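Local coordinates for colicin-B (Escherichia coli, PDB 1RH1), which forms channels in the cytoplasmic membrane of sensitive bacteria, depolarising it and so dissipating the energy of the cell, at residues Val270-Pro273 and Gly277-Pro280; Asn394-Phe399 and Glu429-Gly434; Gly441-Glu446 and Ser462-Thr467. All blocks are in the same frame, centred on the assembly; numbering follows the deposited sequence.

Contact 1: residues Val270-Pro273 and Gly277-Pro280; sequences VRFP and GVSP
F272 and V278 meet just beyond the end of strand 266-271, where the chain turns round to run back as strand 281-286. Their apolar contact is a CH-pi interaction: V278 CG1 sits over one face of the phenyl ring, 3.6 Å from the centroid of F272 and 19° off the ring normal. The methyl is displaced toward the CG-CD2 side of the rim, its distance to F272 CG being 3.5 Å. V278 presents this branch because CG1 lies trans to its own backbone N (chi1 -170°). The opposite face of the ring is approached by V270 CG1 near the rim, so the ring lies between V270 of the strand and V278 of the loop. V229 touches both F272 and V278 from a neighbouring loop.

The second kind of interaction is polar but weak. P280, which lacks an N-H to offer, brings its CA to 3.2 Å from V270 O, in a CA-H...O contact with an angle of 133° at the hydrogen. The same V270 takes part in backbone bonding with L281, the next residue, where the ladder of the hairpin resumes. Within the turn, S276 OG bonds with P273 O and V278 N.

No conventional hydrogen bond joins 270-273 to 277-280. The chemistry implies two segments held by ring-methyl packing and one C-H...O contact, while S276 supplies conventional bonds of the turn.

Contact 2: residues Asn394-Phe399 and Glu429-Gly434; sequences NAWKAF and EKSIEG
W396 is the first residue of 394-399 to meet 429-434, and it does so with two different parts of its side chain. Its CB packs on I432 CG1 at 3.6 Å, close to the backbone. Farther out, the indole turns one face to S431: the serine CB stands 4.0 Å from the centroid of the five-membered ring of W396, 19° off the normal, in a CH-pi contact. That contact is made by CB; the S431 hydroxyl, with OG trans to the carbonyl carbon (chi1 -72°), bonds to I427 O one turn back and merely lies alongside W396 CZ2. Outside the pair, F475 makes an edge-to-face contact with W396, and A471 of helix 457-472 also touches it.

K397 follows at the solvent-facing margin. The lysine takes part through its CG, which lies 4.0 Å from I432 CD1, with the two side chains crossing at about a right angle. I432 CD1 thus reaches both W396 CB and K397 CG.

At the end of the segment F399 turns back on W396, whose CZ3 lies over the centre of the phenylalanine ring. R428 NH1 bonds to the carbonyl oxygens of both W396 and F399, tying the end of helix 386-398 to helix 420-435.

The segments 394-398 and 429-434 run nearly antiparallel, at 171°, with axes 9.3 Å apart. The chemistry implies that the pore-forming domain joins them by apolar and CH-pi packing, with R428 supplying polar bonds beside it.

Contact 3: residues Gly441-Glu446 and Ser462-Thr467; sequences GPLMLE and SLFSLT
L443 and F464 meet edge-on: both methyls of the leucine approach the rim of the phenyl ring and neither lies over its face. L443 CD2 comes to 3.4 Å from F464 CE1, while L443 CD1, in the plane of the ring, is 3.9 Å from F464 CZ. Both branches therefore crowd the CE1 corner, CD1 reaching on toward CZ. F464 is directed toward helix 441-452 because its CG is trans to the backbone N (chi1 -177°), which carries the ring out from its own helix.

M444 reaches the same end of the ring from another direction. Although its CB leaves the backbone away from helix 457-472, the chain bends back at chi2 (-50°) and brings SD within 4.3 Å of F464 CZ. The sulfur is 5.3 Å from the ring centroid and 54° off the normal, an oblique Met-aromatic contact. M444 also touches F496 from a loop. F464 in turn touches V447 and W450, one and two turns along from L443, and L443 itself packs on I427 of helix 420-435. Within helix 457-472, T467 OG1 and T467 N both donate to L463 O, from opposite faces of the carbonyl plane.

All three touching residues are buried, and the segment 462-467 lies in a stretch predicted to span the membrane. Such a helix, kept inside the soluble bundle, is consistent with the hydrophobic hairpin of channel-forming colicins. No hydrogen bond joins the two segments, and the chemistry implies a joint of apolar and sulfur-aromatic packing, compatible with separation when the toxin enters a membrane.

In the fold
Followed from the N terminus, the three contacts come in series, and none nests within or crosses another. Contact 1 closes the shortest loop, three residues at the turn between strands 266-271 and 281-286 of the N-terminal mixed sheet. The long helix 291-340 then leads into the pore-forming region, and the centres of contacts 1 and 2 are 76 Å apart. Contact 2 closes a loop of 29 residues between helices 386-398 and 420-435; contact 3 closes one of 15 between helices 441-452 and 457-472. These two adjoin, their centres about 13 Å apart, through a weak ion pair of K430 with E446 and packing of W396 on T467, so the four helices belong to one packed group.

Contact 1: residues Val270-Pro273 and Gly277-Pro280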
loop_
_atom_site.group_PDB
_atom_site.type_symbol
_atom_site.label_atom_id
_atom_site.label_comp_id
_atom_site.label_asym_id
_atom_site.label_seq_id
_atom_site.Cartn_x
_atom_site.Cartn_y
_atom_site.Cartn_z
ATOM N N VAL A 270 12.043 -23.007 -1.876
ATOM C CA VAL A 270 12.023 -24.350 -2.419
ATOM C C VAL A 270 12.235 -25.281 -1.248
ATOM O O VAL A 270 13.245 -25.210 -0.547
ATOM C CB VAL A 270 13.148 -24.529 -3.440
ATOM C CG1 VAL A 270 13.077 -25.943 -3.948
ATOM C CG2 VAL A 270 13.001 -23.591 -4.618
ATOM N N ARG A 271 11.226 -26.131 -1.076
ATOM C CA ARG A 271 11.175 -27.172 -0.047
ATOM C C ARG A 271 11.501 -28.555 -0.640
ATOM O O ARG A 271 10.801 -29.041 -1.531
ATOM C CB ARG A 271 9.776 -27.102 0.538
ATOM C CG ARG A 271 9.387 -28.173 1.526
ATOM C CD ARG A 271 7.949 -27.972 1.927
ATOM N NE ARG A 271 7.880 -28.242 3.340
ATOM C CZ ARG A 271 6.744 -28.546 3.959
ATOM N NH1 ARG A 271 5.588 -28.620 3.286
ATOM N NH2 ARG A 271 6.772 -28.774 5.282
ATOM N N PHE A 272 12.543 -29.248 -0.189
ATOM C CA PHE A 272 12.913 -30.524 -0.778
ATOM C C PHE A 272 12.106 -31.736 -0.288
ATOM O O PHE A 272 11.294 -31.571 0.625
ATOM C CB PHE A 272 14.401 -30.680 -0.536
ATOM C CG PHE A 272 15.163 -29.716 -1.426
ATOM C CD1 PHE A 272 15.541 -30.110 -2.708
ATOM C CD2 PHE A 272 15.475 -28.429 -0.976
ATOM C CE1 PHE A 272 16.224 -29.218 -3.532
ATOM C CE2 PHE A 272 16.161 -27.541 -1.806
ATOM C CZ PHE A 272 16.538 -27.933 -3.085
ATOM N N PRO A 273 12.187 -32.959 -0.852
ATOM C CA PRO A 273 11.281 -34.048 -0.534
ATOM C C PRO A 273 11.416 -34.693 0.826
ATOM O O PRO A 273 12.417 -34.571 1.535
ATOM C CB PRO A 273 11.487 -35.044 -1.659
ATOM C CG PRO A 273 11.869 -34.198 -2.822
ATOM C CD PRO A 273 12.835 -33.268 -2.127
ATOM N N GLY A 277 16.592 -34.972 3.135
ATOM C CA GLY A 277 17.579 -34.480 4.095
ATOM C C GLY A 277 18.167 -33.137 3.678
ATOM O O GLY A 277 19.233 -32.722 4.148
ATOM N N VAL A 278 17.412 -32.486 2.782
ATOM C CA VAL A 278 17.788 -31.244 2.149
ATOM C C VAL A 278 16.892 -30.125 2.661
ATOM O O VAL A 278 15.657 -30.073 2.483
ATOM C CB VAL A 278 17.661 -31.413 0.623
ATOM C CG1 VAL A 278 18.291 -30.202 -0.038
ATOM C CG2 VAL A 278 18.391 -32.650 0.121
ATOM N N SER A 279 17.592 -29.213 3.338
ATOM C CA SER A 279 16.930 -28.068 3.929
ATOM C C SER A 279 16.502 -27.012 2.919
ATOM O O SER A 279 17.215 -26.745 1.935
ATOM C CB SER A 279 17.844 -27.468 4.979
ATOM O OG SER A 279 19.191 -27.498 4.562
ATOM N N PRO A 280 15.291 -26.446 3.105
ATOM C CA PRO A 280 14.712 -25.401 2.286
ATOM C C PRO A 280 15.620 -24.265 1.902
ATOM O O PRO A 280 16.356 -23.688 2.706
ATOM C CB PRO A 280 13.521 -24.940 3.072
ATOM C CG PRO A 280 13.724 -25.516 4.431
ATOM C CD PRO A 280 14.307 -26.854 4.093
#

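Contact 2: residues Asn394-Phe399 and Glu429-Gly434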
loop_
_atom_site.group_PDB
_atom_site.type_symbol
_atom_site.label_atom_id
_atom_site.label_comp_id
_atom_site.label_asym_id
_atom_site.label_seq_id
_atom_site.Cartn_x
_atom_site.Cartn_y
_atom_site.Cartn_z
ATOM N N ASN A 394 -26.458 38.855 14.392
ATOM C CA ASN A 394 -25.320 39.682 14.767
ATOM C C ASN A 394 -24.063 38.931 15.211
ATOM O O ASN A 394 -22.935 39.407 15.059
ATOM C CB ASN A 394 -25.748 40.608 15.862
ATOM C CG ASN A 394 -26.602 41.772 15.398
ATOM O OD1 ASN A 394 -27.512 42.193 16.107
ATOM N ND2 ASN A 394 -26.345 42.348 14.224
ATOM N N ALA A 395 -24.252 37.727 15.755
ATOM C CA ALA A 395 -23.151 36.852 16.113
ATOM C C ALA A 395 -22.486 36.294 14.867
ATOM O O ALA A 395 -21.264 36.145 14.830
ATOM C CB ALA A 395 -23.657 35.700 16.946
ATOM N N TRP A 396 -23.262 35.979 13.831
ATOM C CA TRP A 396 -22.652 35.581 12.586
ATOM C C TRP A 396 -21.974 36.755 11.880
ATOM O O TRP A 396 -20.893 36.585 11.332
ATOM C CB TRP A 396 -23.724 34.957 11.743
ATOM C CG TRP A 396 -23.919 33.481 12.053
ATOM C CD1 TRP A 396 -25.087 33.010 12.576
ATOM C CD2 TRP A 396 -22.995 32.498 11.825
ATOM N NE1 TRP A 396 -24.917 31.724 12.676
ATOM C CE2 TRP A 396 -23.697 31.379 12.241
ATOM C CE3 TRP A 396 -21.691 32.374 11.336
ATOM C CZ2 TRP A 396 -23.104 30.123 12.171
ATOM C CZ3 TRP A 396 -21.098 31.115 11.266
ATOM C CH2 TRP A 396 -21.805 29.990 11.678
ATOM N N LYS A 397 -22.506 37.985 11.922
ATOM C CA LYS A 397 -21.898 39.165 11.315
ATOM C C LYS A 397 -20.519 39.480 11.835
ATOM O O LYS A 397 -19.740 40.141 11.173
ATOM C CB LYS A 397 -22.723 40.382 11.560
ATOM C CG LYS A 397 -24.075 40.306 10.931
ATOM C CD LYS A 397 -24.656 41.680 11.105
ATOM C CE LYS A 397 -25.477 42.024 9.883
ATOM N NZ LYS A 397 -24.615 42.150 8.725
ATOM N N ALA A 398 -20.202 39.041 13.050
ATOM C CA ALA A 398 -18.903 39.271 13.646
ATOM C C ALA A 398 -17.970 38.071 13.546
ATOM O O ALA A 398 -16.768 38.160 13.828
ATOM C CB ALA A 398 -19.103 39.634 15.085
ATOM N N PHE A 399 -18.498 36.922 13.108
ATOM C CA PHE A 399 -17.700 35.735 12.876
ATOM C C PHE A 399 -16.539 36.044 11.944
ATOM O O PHE A 399 -16.660 36.808 10.999
ATOM C CB PHE A 399 -18.633 34.689 12.297
ATOM C CG PHE A 399 -18.003 33.372 11.904
ATOM C CD1 PHE A 399 -17.837 32.381 12.860
ATOM C CD2 PHE A 399 -17.606 33.159 10.586
ATOM C CE1 PHE A 399 -17.273 31.171 12.497
ATOM C CE2 PHE A 399 -17.041 31.944 10.223
ATOM C CZ PHE A 399 -16.875 30.950 11.181
ATOM N N GLU A 429 -22.920 34.152 5.666
ATOM C CA GLU A 429 -23.973 34.948 5.040
ATOM C C GLU A 429 -25.264 34.168 4.819
ATOM O O GLU A 429 -26.367 34.711 4.932
ATOM C CB GLU A 429 -23.522 35.453 3.708
ATOM C CG GLU A 429 -22.358 36.400 3.729
ATOM C CD GLU A 429 -21.720 36.625 2.357
ATOM O OE1 GLU A 429 -22.160 36.045 1.355
ATOM O OE2 GLU A 429 -20.749 37.381 2.289
ATOM N N LYS A 430 -25.095 32.871 4.528
ATOM C CA LYS A 430 -26.208 31.988 4.286
ATOM C C LYS A 430 -26.810 31.406 5.563
ATOM O O LYS A 430 -27.933 30.905 5.535
ATOM C CB LYS A 430 -25.734 30.903 3.326
ATOM C CG LYS A 430 -25.570 31.580 1.978
ATOM C CD LYS A 430 -24.884 30.766 0.914
ATOM C CE LYS A 430 -24.881 31.651 -0.323
ATOM N NZ LYS A 430 -24.483 30.892 -1.495
ATOM N N SER A 431 -26.124 31.421 6.709
ATOM C CA SER A 431 -26.782 31.053 7.948
ATOM C C SER A 431 -27.562 32.280 8.380
ATOM O O SER A 431 -28.658 32.146 8.914
ATOM C CB SER A 431 -25.778 30.688 9.029
ATOM O OG SER A 431 -25.155 29.430 8.787
ATOM N N ILE A 432 -27.053 33.492 8.101
ATOM C CA ILE A 432 -27.726 34.733 8.452
ATOM C C ILE A 432 -29.063 34.754 7.768
ATOM O O ILE A 432 -30.062 34.875 8.466
ATOM C CB ILE A 432 -26.886 35.927 8.039
ATOM C CG1 ILE A 432 -25.655 36.013 8.911
ATOM C CG2 ILE A 432 -27.687 37.188 8.217
ATOM C CD1 ILE A 432 -24.630 37.118 8.604
ATOM N N GLU A 433 -29.105 34.591 6.443
ATOM C CA GLU A 433 -30.372 34.356 5.740
ATOM C C GLU A 433 -30.847 33.000 6.228
ATOM O O GLU A 433 -30.024 32.111 6.450
ATOM C CB GLU A 433 -30.091 34.331 4.278
ATOM C CG GLU A 433 -31.217 33.982 3.339
ATOM C CD GLU A 433 -30.814 34.100 1.864
ATOM O OE1 GLU A 433 -29.625 33.952 1.513
ATOM O OE2 GLU A 433 -31.722 34.356 1.059
ATOM N N GLY A 434 -32.117 32.745 6.443
ATOM C CA GLY A 434 -32.415 31.476 7.075
ATOM C C GLY A 434 -32.753 31.868 8.487
ATOM O O GLY A 434 -33.862 31.559 8.918
#

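Contact 3: residues Gly441-Glu446 and Ser462-Thr467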
loop_
_atom_site.group_PDB
_atom_site.type_symbol
_atom_site.label_atom_id
_atom_site.label_comp_id
_atom_site.label_asym_id
_atom_site.label_seq_id
_atom_site.Cartn_x
_atom_site.Cartn_y
_atom_site.Cartn_z
ATOM N N GLY A 441 -32.302 27.102 2.041
ATOM C CA GLY A 441 -31.944 26.675 0.703
ATOM C C GLY A 441 -30.557 27.152 0.301
ATOM O O GLY A 441 -29.731 26.306 0.002
ATOM N N PRO A 442 -30.185 28.431 0.296
ATOM C CA PRO A 442 -28.821 28.891 0.065
ATOM C C PRO A 442 -27.732 28.238 0.891
ATOM O O PRO A 442 -26.621 28.046 0.402
ATOM C CB PRO A 442 -28.908 30.372 0.278
ATOM C CG PRO A 442 -30.207 30.556 1.030
ATOM C CD PRO A 442 -31.082 29.563 0.329
ATOM N N LEU A 443 -28.059 27.860 2.127
ATOM C CA LEU A 443 -27.101 27.188 2.982
ATOM C C LEU A 443 -26.900 25.765 2.536
ATOM O O LEU A 443 -25.746 25.368 2.394
ATOM C CB LEU A 443 -27.540 27.096 4.437
ATOM C CG LEU A 443 -26.564 27.247 5.603
ATOM C CD1 LEU A 443 -27.047 26.333 6.689
ATOM C CD2 LEU A 443 -25.145 26.868 5.254
ATOM N N MET A 444 -27.977 25.000 2.342
ATOM C CA MET A 444 -27.834 23.590 2.022
ATOM C C MET A 444 -27.320 23.368 0.618
ATOM O O MET A 444 -26.573 22.443 0.333
ATOM C CB MET A 444 -29.175 22.902 2.227
ATOM C CG MET A 444 -29.685 23.111 3.676
ATOM S SD MET A 444 -28.509 22.733 4.999
ATOM C CE MET A 444 -29.177 21.187 5.472
ATOM N N LEU A 445 -27.610 24.324 -0.241
ATOM C CA LEU A 445 -27.207 24.296 -1.634
ATOM C C LEU A 445 -25.728 24.594 -1.838
ATOM O O LEU A 445 -25.085 24.043 -2.718
ATOM C CB LEU A 445 -28.104 25.296 -2.360
ATOM C CG LEU A 445 -28.340 25.320 -3.864
ATOM C CD1 LEU A 445 -28.722 23.945 -4.389
ATOM C CD2 LEU A 445 -29.433 26.364 -4.138
ATOM N N GLU A 446 -25.162 25.465 -1.028
ATOM C CA GLU A 446 -23.753 25.799 -1.064
ATOM C C GLU A 446 -22.935 24.583 -0.676
ATOM O O GLU A 446 -21.847 24.389 -1.224
ATOM C CB GLU A 446 -23.507 26.960 -0.093
ATOM C CG GLU A 446 -22.090 27.480 0.152
ATOM C CD GLU A 446 -21.371 28.153 -1.003
ATOM O OE1 GLU A 446 -20.148 28.010 -1.064
ATOM O OE2 GLU A 446 -22.010 28.825 -1.824
ATOM N N SER A 462 -17.205 18.003 7.108
ATOM C CA SER A 462 -16.405 18.571 8.167
ATOM C C SER A 462 -16.460 20.074 8.181
ATOM O O SER A 462 -16.988 20.603 9.146
ATOM C CB SER A 462 -15.006 18.118 8.013
ATOM O OG SER A 462 -15.064 16.753 8.370
ATOM N N LEU A 463 -16.004 20.788 7.146
ATOM C CA LEU A 463 -16.107 22.240 7.024
ATOM C C LEU A 463 -17.467 22.791 7.406
ATOM O O LEU A 463 -17.528 23.758 8.143
ATOM C CB LEU A 463 -15.789 22.596 5.599
ATOM C CG LEU A 463 -15.831 23.993 5.067
ATOM C CD1 LEU A 463 -14.872 24.907 5.779
ATOM C CD2 LEU A 463 -15.423 23.917 3.620
ATOM N N PHE A 464 -18.561 22.165 7.001
ATOM C CA PHE A 464 -19.877 22.635 7.339
ATOM C C PHE A 464 -20.174 22.465 8.802
ATOM O O PHE A 464 -20.709 23.362 9.457
ATOM C CB PHE A 464 -20.886 21.871 6.555
ATOM C CG PHE A 464 -22.304 22.337 6.798
ATOM C CD1 PHE A 464 -22.708 23.592 6.352
ATOM C CD2 PHE A 464 -23.196 21.503 7.454
ATOM C CE1 PHE A 464 -24.015 23.997 6.573
ATOM C CE2 PHE A 464 -24.505 21.923 7.668
ATOM C CZ PHE A 464 -24.914 23.170 7.227
ATOM N N SER A 465 -19.855 21.266 9.289
ATOM C CA SER A 465 -20.076 20.942 10.687
ATOM C C SER A 465 -19.138 21.724 11.582
ATOM O O SER A 465 -19.602 22.266 12.572
ATOM C CB SER A 465 -19.869 19.469 10.918
ATOM O OG SER A 465 -20.760 18.731 10.102
ATOM N N LEU A 466 -17.849 21.824 11.254
ATOM C CA LEU A 466 -16.900 22.641 11.968
ATOM C C LEU A 466 -17.303 24.102 11.971
ATOM O O LEU A 466 -17.386 24.666 13.055
ATOM C CB LEU A 466 -15.554 22.567 11.350
ATOM C CG LEU A 466 -14.747 21.346 11.611
ATOM C CD1 LEU A 466 -13.431 21.488 10.885
ATOM C CD2 LEU A 466 -14.457 21.203 13.085
ATOM N N THR A 467 -17.586 24.751 10.827
ATOM C CA THR A 467 -18.009 26.151 10.790
ATOM C C THR A 467 -19.235 26.363 11.669
ATOM O O THR A 467 -19.244 27.344 12.414
ATOM C CB THR A 467 -18.361 26.607 9.347
ATOM O OG1 THR A 467 -17.211 26.409 8.536
ATOM C CG2 THR A 467 -18.753 28.071 9.282
#